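Local coordinates for protein glycerate dehydrogenase/glyoxylate reductase (Thermus thermophilus, PDB 2CUK) that probably reduces glyoxylate and hydroxypyruvate with a nicotinamide dinucleotide cofactor, acting as a D-2-hydroxyacid dehydrogenase, at residues L138-Q143 with G222-N227; I155-A160 with T176-P181. All blocks are in the same frame, centred on the assembly; numbering follows the deposited sequence.

Contact 1 of 2, residues L138-Q143 with G222-N227; sequences LGLDLQ and GAILLN
Leu140 and Ile224 meet tip to tip, methyl against methyl, with CD1 of Leu140 3.9 Å from CD1 of Ile224. Both side chains start out toward the opposite segment and share one first-torsion setting: CG of Leu140 (chi1 -59°) and CG1 of Ile224 (chi1 -65°) each lie anti to their own carbonyl carbon. In Ile224 the extended second torsion, with CD1 anti to CA (chi2 174°), makes CD1 the atom of that side chain closest to Leu140. The same Leu140 methyl also lies 4.2 Å from the carbonyl O of Gly222, a van der Waals approach at the turn leading into strand 224-227. The backbones stay well apart, since even the nearest pair of alpha carbons, Leu140 and Gly222, is separated by 9.6 Å, so Leu140 bridges the distance, meeting a side-chain methyl on Ile224 and a backbone oxygen on Gly222. Phe248 touches both Leu140 and Ile224, and Val113 of helix 99-114 packs on Ile224, which widens the small apolar patch. Backbone hydrogen bonds fix each partner separately, Leu140 to Ala114 and Ile224 to Asp195 and Val197. The contact thus packs the loop ahead of strand 146-150 against inner strand 224-227 in the parallel sheet of a Rossmann-type NAD-binding domain.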
ATOM      1  N   LEU A 138       3.483  15.435  -3.611  1.00 14.69           N
ATOM      2  CA  LEU A 138       4.798  14.990  -3.165  1.00 14.85           C
ATOM      3  C   LEU A 138       4.698  14.336  -1.795  1.00 13.66           C
ATOM      4  O   LEU A 138       4.077  14.876  -0.879  1.00 14.57           O
ATOM      5  CB  LEU A 138       5.770  16.176  -3.108  1.00 14.21           C
ATOM      6  CG  LEU A 138       6.088  16.851  -4.444  1.00 15.20           C
ATOM      7  CD1 LEU A 138       6.999  18.054  -4.216  1.00 15.03           C
ATOM      8  CD2 LEU A 138       6.746  15.845  -5.381  1.00 14.60           C
ATOM      9  N   GLY A 139       5.305  13.163  -1.661  1.00 13.84           N
ATOM     10  CA  GLY A 139       5.272  12.464  -0.390  1.00 15.76           C
ATOM     11  C   GLY A 139       6.666  12.278   0.175  1.00 17.22           C
ATOM     12  O   GLY A 139       7.591  13.013  -0.171  1.00 15.90           O
ATOM     13  N   LEU A 140       6.820  11.286   1.043  1.00 18.59           N
ATOM     14  CA  LEU A 140       8.113  11.010   1.651  1.00 21.16           C
ATOM     15  C   LEU A 140       8.787   9.787   1.053  1.00 22.88           C
ATOM     16  O   LEU A 140       8.195   8.708   1.015  1.00 22.25           O
ATOM     17  CB  LEU A 140       7.956  10.762   3.153  1.00 23.37           C
ATOM     18  CG  LEU A 140       7.345  11.837   4.043  1.00 26.29           C
ATOM     19  CD1 LEU A 140       7.336  11.328   5.480  1.00 27.90           C
ATOM     20  CD2 LEU A 140       8.143  13.124   3.935  1.00 27.33           C
ATOM     21  N   ASP A 141      10.019   9.956   0.579  1.00 22.80           N
ATOM     22  CA  ASP A 141      10.784   8.832   0.055  1.00 23.71           C
ATOM     23  C   ASP A 141      11.166   8.063   1.319  1.00 24.58           C
ATOM     24  O   ASP A 141      11.614   8.663   2.295  1.00 24.06           O
ATOM     25  CB  ASP A 141      12.046   9.322  -0.657  1.00 24.66           C
ATOM     26  CG  ASP A 141      11.753   9.929  -2.014  1.00 24.74           C
ATOM     27  OD1 ASP A 141      11.386   9.174  -2.937  1.00 27.65           O
ATOM     28  OD2 ASP A 141      11.881  11.160  -2.160  1.00 26.95           O
ATOM     29  N   LEU A 142      10.995   6.745   1.307  1.00 24.54           N
ATOM     30  CA  LEU A 142      11.295   5.928   2.480  1.00 23.89           C
ATOM     31  C   LEU A 142      12.755   5.535   2.659  1.00 23.26           C
ATOM     32  O   LEU A 142      13.188   5.235   3.768  1.00 21.09           O
ATOM     33  CB  LEU A 142      10.439   4.658   2.454  1.00 25.25           C
ATOM     34  CG  LEU A 142       8.924   4.874   2.467  1.00 24.49           C
ATOM     35  CD1 LEU A 142       8.213   3.521   2.402  1.00 23.64           C
ATOM     36  CD2 LEU A 142       8.528   5.629   3.723  1.00 22.85           C
ATOM     37  N   GLN A 143      13.511   5.533   1.569  1.00 23.69           N
ATOM     38  CA  GLN A 143      14.915   5.145   1.610  1.00 23.54           C
ATOM     39  C   GLN A 143      15.749   5.934   2.619  1.00 23.52           C
ATOM     40  O   GLN A 143      15.824   7.161   2.560  1.00 23.79           O
ATOM     41  CB  GLN A 143      15.517   5.266   0.210  1.00 25.00           C
ATOM     42  CG  GLN A 143      14.898   4.298  -0.811  1.00 28.00           C
ATOM     43  CD  GLN A 143      13.385   4.444  -0.936  1.00 29.89           C
ATOM     44  OE1 GLN A 143      12.876   5.516  -1.265  1.00 29.41           O
ATOM     45  NE2 GLN A 143      12.660   3.359  -0.675  1.00 31.31           N
ATOM     46  N   GLY A 222       7.069  16.047  11.399  1.00 14.27           N
ATOM     47  CA  GLY A 222       7.176  15.416  10.098  1.00 14.64           C
ATOM     48  C   GLY A 222       7.233  13.898  10.190  1.00 14.80           C
ATOM     49  O   GLY A 222       7.508  13.224   9.197  1.00 16.14           O
ATOM     50  N   ALA A 223       6.976  13.355  11.377  1.00 14.27           N
ATOM     51  CA  ALA A 223       6.991  11.907  11.578  1.00 14.99           C
ATOM     52  C   ALA A 223       5.621  11.308  11.266  1.00 14.05           C
ATOM     53  O   ALA A 223       4.630  12.025  11.183  1.00 13.20           O
ATOM     54  CB  ALA A 223       7.381  11.577  13.017  1.00 14.98           C
ATOM     55  N   ILE A 224       5.583   9.990  11.089  1.00 13.18           N
ATOM     56  CA  ILE A 224       4.342   9.275  10.811  1.00 12.91           C
ATOM     57  C   ILE A 224       4.076   8.260  11.924  1.00 14.06           C
ATOM     58  O   ILE A 224       4.990   7.569  12.371  1.00 13.36           O
ATOM     59  CB  ILE A 224       4.417   8.484   9.485  1.00 12.66           C
ATOM     60  CG1 ILE A 224       4.550   9.443   8.299  1.00 12.94           C
ATOM     61  CG2 ILE A 224       3.168   7.612   9.337  1.00 10.30           C
ATOM     62  CD1 ILE A 224       4.780   8.733   6.970  1.00 14.20           C
ATOM     63  N   LEU A 225       2.824   8.180  12.364  1.00 12.81           N
ATOM     64  CA  LEU A 225       2.431   7.224  13.394  1.00 14.39           C
ATOM     65  C   LEU A 225       1.544   6.144  12.782  1.00 13.40           C
ATOM     66  O   LEU A 225       0.599   6.448  12.057  1.00 13.79           O
ATOM     67  CB  LEU A 225       1.649   7.914  14.514  1.00 13.82           C
ATOM     68  CG  LEU A 225       1.041   6.954  15.546  1.00 16.29           C
ATOM     69  CD1 LEU A 225       2.147   6.314  16.382  1.00 18.23           C
ATOM     70  CD2 LEU A 225       0.075   7.710  16.445  1.00 17.81           C
ATOM     71  N   LEU A 226       1.850   4.888  13.087  1.00 14.10           N
ATOM     72  CA  LEU A 226       1.068   3.765  12.582  1.00 14.59           C
ATOM     73  C   LEU A 226       0.568   2.918  13.752  1.00 15.96           C
ATOM     74  O   LEU A 226       1.311   2.652  14.700  1.00 16.29           O
ATOM     75  CB  LEU A 226       1.925   2.888  11.661  1.00 15.79           C
ATOM     76  CG  LEU A 226       2.561   3.520  10.418  1.00 16.79           C
ATOM     77  CD1 LEU A 226       3.423   2.484   9.711  1.00 16.53           C
ATOM     78  CD2 LEU A 226       1.474   4.043   9.483  1.00 14.05           C
ATOM     79  N   ASN A 227      -0.692   2.506  13.698  1.00 14.62           N
ATOM     80  CA  ASN A 227      -1.237   1.657  14.753  1.00 14.91           C
ATOM     81  C   ASN A 227      -2.219   0.633  14.204  1.00 15.57           C
ATOM     82  O   ASN A 227      -3.338   0.971  13.816  1.00 15.33           O
ATOM     83  CB  ASN A 227      -1.924   2.488  15.843  1.00 15.17           C
ATOM     84  CG  ASN A 227      -2.413   1.630  17.005  1.00 15.63           C
ATOM     85  OD1 ASN A 227      -1.912   0.525  17.227  1.00 16.41           O
ATOM     86  ND2 ASN A 227      -3.382   2.139  17.758  1.00 18.63           N
TER

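Contact 2 of 2, residues I155-A160 with T176-P181; sequences IGQAVA and TPKPLP
Gln157 reaches from helix 154-165 to Leu180 and Lys178, in the loop that follows strand 169-173. Helix and strand belong to the beta-alpha-beta unit of a Rossmann-type fold, and Gly156, next to Gln157, fits the last glycine of a GxGxxG pattern. In the first shell, the side chains of Gln157 and Leu180 cross at about a right angle. The two methyls of Leu180 are divided between different parts of the glutamine: CD1 lies 4.1 Å from the aliphatic CG of Gln157, whereas CD2 comes within 3.8 Å of its amide oxygen OE1. Both are at van der Waals distance, and neither is a hydrogen bond. Lys178 also runs across Gln157 roughly perpendicularly, and its NZ is 4.2 Å from NE2 of Gln157. Two nitrogens at that distance make a loose neighbourhood, without a bond between them.

The next shell explains how the amide is held. NE2 of Gln157 donates to the carbonyl O of Met152 and, weakly, to that of Gly153, so the polar end is tied back to the glycine-rich turn before its own helix. Leu180 also touches Met152, the residue whose carbonyl O accepts from NE2 of Gln157. With CD anti to CA (chi2 177°), the glutamine side chain runs out extended from the helix, which brings its amide close to Leu180 and Lys178. On the loop side, Tyr172 OH hydrogen-bonds the backbone N of Lys178, and Pro179 is the centre of an inverse gamma turn, closed by Leu180 N donating to Lys178 O at 2.6 Å.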
ATOM      1  N   ILE A 155       4.484 -10.037  14.636  1.00 21.77           N
ATOM      2  CA  ILE A 155       4.025  -9.020  13.696  1.00 20.11           C
ATOM      3  C   ILE A 155       5.087  -7.938  13.526  1.00 18.64           C
ATOM      4  O   ILE A 155       5.439  -7.576  12.406  1.00 20.52           O
ATOM      5  CB  ILE A 155       2.688  -8.397  14.158  1.00 19.75           C
ATOM      6  CG1 ILE A 155       1.603  -9.477  14.154  1.00 18.38           C
ATOM      7  CG2 ILE A 155       2.283  -7.245  13.224  1.00 18.58           C
ATOM      8  CD1 ILE A 155       0.257  -9.016  14.655  1.00 17.82           C
ATOM      9  N   GLY A 156       5.610  -7.432  14.640  1.00 19.12           N
ATOM     10  CA  GLY A 156       6.636  -6.406  14.568  1.00 16.15           C
ATOM     11  C   GLY A 156       7.837  -6.860  13.757  1.00 17.33           C
ATOM     12  O   GLY A 156       8.410  -6.091  12.989  1.00 15.96           O
ATOM     13  N   GLN A 157       8.224  -8.119  13.927  1.00 16.93           N
ATOM     14  CA  GLN A 157       9.359  -8.658  13.194  1.00 17.43           C
ATOM     15  C   GLN A 157       9.035  -8.802  11.711  1.00 17.16           C
ATOM     16  O   GLN A 157       9.900  -8.602  10.863  1.00 15.69           O
ATOM     17  CB  GLN A 157       9.768 -10.010  13.785  1.00 20.27           C
ATOM     18  CG  GLN A 157      10.364  -9.897  15.187  1.00 22.94           C
ATOM     19  CD  GLN A 157      10.704 -11.244  15.792  1.00 26.97           C
ATOM     20  OE1 GLN A 157      11.444 -12.037  15.204  1.00 26.50           O
ATOM     21  NE2 GLN A 157      10.164 -11.507  16.975  1.00 26.15           N
ATOM     22  N   ALA A 158       7.790  -9.158  11.404  1.00 16.15           N
ATOM     23  CA  ALA A 158       7.371  -9.302  10.014  1.00 17.04           C
ATOM     24  C   ALA A 158       7.364  -7.920   9.365  1.00 17.36           C
ATOM     25  O   ALA A 158       7.714  -7.774   8.200  1.00 18.52           O
ATOM     26  CB  ALA A 158       5.982  -9.919   9.943  1.00 15.02           C
ATOM     27  N   VAL A 159       6.968  -6.904  10.128  1.00 16.37           N
ATOM     28  CA  VAL A 159       6.937  -5.547   9.590  1.00 15.39           C
ATOM     29  C   VAL A 159       8.360  -5.074   9.296  1.00 15.37           C
ATOM     30  O   VAL A 159       8.632  -4.503   8.235  1.00 13.97           O
ATOM     31  CB  VAL A 159       6.239  -4.569  10.572  1.00 13.45           C
ATOM     32  CG1 VAL A 159       6.415  -3.136  10.095  1.00 11.63           C
ATOM     33  CG2 VAL A 159       4.737  -4.909  10.664  1.00 11.55           C
ATOM     34  N   ALA A 160       9.270  -5.332  10.229  1.00 16.10           N
ATOM     35  CA  ALA A 160      10.665  -4.941  10.070  1.00 16.08           C
ATOM     36  C   ALA A 160      11.282  -5.549   8.816  1.00 17.20           C
ATOM     37  O   ALA A 160      12.037  -4.888   8.105  1.00 17.03           O
ATOM     38  CB  ALA A 160      11.468  -5.360  11.301  1.00 19.61           C
ATOM     39  N   THR A 176      11.373  -6.370  26.625  1.00 33.45           N
ATOM     40  CA  THR A 176      12.582  -7.178  26.674  1.00 34.73           C
ATOM     41  C   THR A 176      13.280  -7.206  25.316  1.00 34.60           C
ATOM     42  O   THR A 176      12.668  -7.415  24.277  1.00 34.94           O
ATOM     43  CB  THR A 176      12.192  -8.597  27.088  1.00 35.54           C
ATOM     44  OG1 THR A 176      11.563  -8.553  28.370  1.00 37.69           O
ATOM     45  CG2 THR A 176      13.440  -9.479  27.180  1.00 35.61           C
ATOM     46  N   PRO A 177      14.608  -6.968  25.307  1.00 34.80           N
ATOM     47  CA  PRO A 177      15.377  -7.053  24.083  1.00 35.44           C
ATOM     48  C   PRO A 177      15.255  -8.436  23.422  1.00 35.24           C
ATOM     49  O   PRO A 177      14.789  -9.408  24.001  1.00 35.73           O
ATOM     50  CB  PRO A 177      16.827  -6.701  24.429  1.00 35.51           C
ATOM     51  CG  PRO A 177      16.787  -5.923  25.747  1.00 35.63           C
ATOM     52  CD  PRO A 177      15.472  -6.553  26.411  1.00 34.93           C
ATOM     53  N   LYS A 178      15.685  -8.540  22.170  1.00 36.13           N
ATOM     54  CA  LYS A 178      15.639  -9.803  21.448  1.00 36.56           C
ATOM     55  C   LYS A 178      16.850  -9.906  20.535  1.00 36.89           C
ATOM     56  O   LYS A 178      17.373  -8.896  20.068  1.00 36.40           O
ATOM     57  CB  LYS A 178      14.348  -9.909  20.631  1.00 38.31           C
ATOM     58  CG  LYS A 178      13.087  -9.936  21.485  1.00 40.32           C
ATOM     59  CD  LYS A 178      11.871 -10.381  20.691  1.00 41.30           C
ATOM     60  CE  LYS A 178      10.749 -10.813  21.624  1.00 43.04           C
ATOM     61  NZ  LYS A 178       9.995 -11.983  21.095  1.00 43.85           N
ATOM     62  N   PRO A 179      17.321 -11.137  20.276  1.00 37.78           N
ATOM     63  CA  PRO A 179      18.485 -11.369  19.415  1.00 37.33           C
ATOM     64  C   PRO A 179      18.211 -11.045  17.947  1.00 36.84           C
ATOM     65  O   PRO A 179      18.187 -11.935  17.097  1.00 37.18           O
ATOM     66  CB  PRO A 179      18.783 -12.846  19.643  1.00 38.28           C
ATOM     67  CG  PRO A 179      17.411 -13.421  19.830  1.00 38.80           C
ATOM     68  CD  PRO A 179      16.763 -12.412  20.759  1.00 37.26           C
ATOM     69  N   LEU A 180      18.011  -9.764  17.661  1.00 34.07           N
ATOM     70  CA  LEU A 180      17.738  -9.310  16.304  1.00 31.97           C
ATOM     71  C   LEU A 180      18.816  -8.326  15.861  1.00 31.86           C
ATOM     72  O   LEU A 180      19.450  -7.679  16.689  1.00 33.15           O
ATOM     73  CB  LEU A 180      16.361  -8.640  16.248  1.00 30.31           C
ATOM     74  CG  LEU A 180      15.164  -9.528  16.598  1.00 29.89           C
ATOM     75  CD1 LEU A 180      13.909  -8.675  16.749  1.00 28.99           C
ATOM     76  CD2 LEU A 180      14.976 -10.586  15.511  1.00 27.82           C
ATOM     77  N   PRO A 181      19.043  -8.207  14.545  1.00 31.47           N
ATOM     78  CA  PRO A 181      20.061  -7.287  14.033  1.00 30.63           C
ATOM     79  C   PRO A 181      19.585  -5.837  13.967  1.00 30.94           C
ATOM     80  O   PRO A 181      19.832  -5.138  12.979  1.00 32.50           O
ATOM     81  CB  PRO A 181      20.365  -7.860  12.655  1.00 31.29           C
ATOM     82  CG  PRO A 181      19.014  -8.351  12.220  1.00 30.76           C
ATOM     83  CD  PRO A 181      18.498  -9.044  13.461  1.00 31.02           C
TER

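Both contacts belong to the NAD-binding domain and its six-stranded parallel sheet, with centres 20 Å apart and nearest atoms about 6 Å apart, so they do not touch. Along the chain the order is 138-143, 155-160, 176-181 and 222-227: contact 2 falls wholly between the two halves of contact 1. Helix 99-114 connects their surroundings, packing on Ile224 and on Ala158. Contact 1 ties inner strand 224-227 to a loop that also meets the second subunit, through Asp141, hydrogen-bonded to Thr285 of that subunit. Contact 2, touched by no other chain of the assembly, flanks strand 169-173 at one edge of the sheet, beside the glycine-rich turn that in this fold usually faces the dinucleotide.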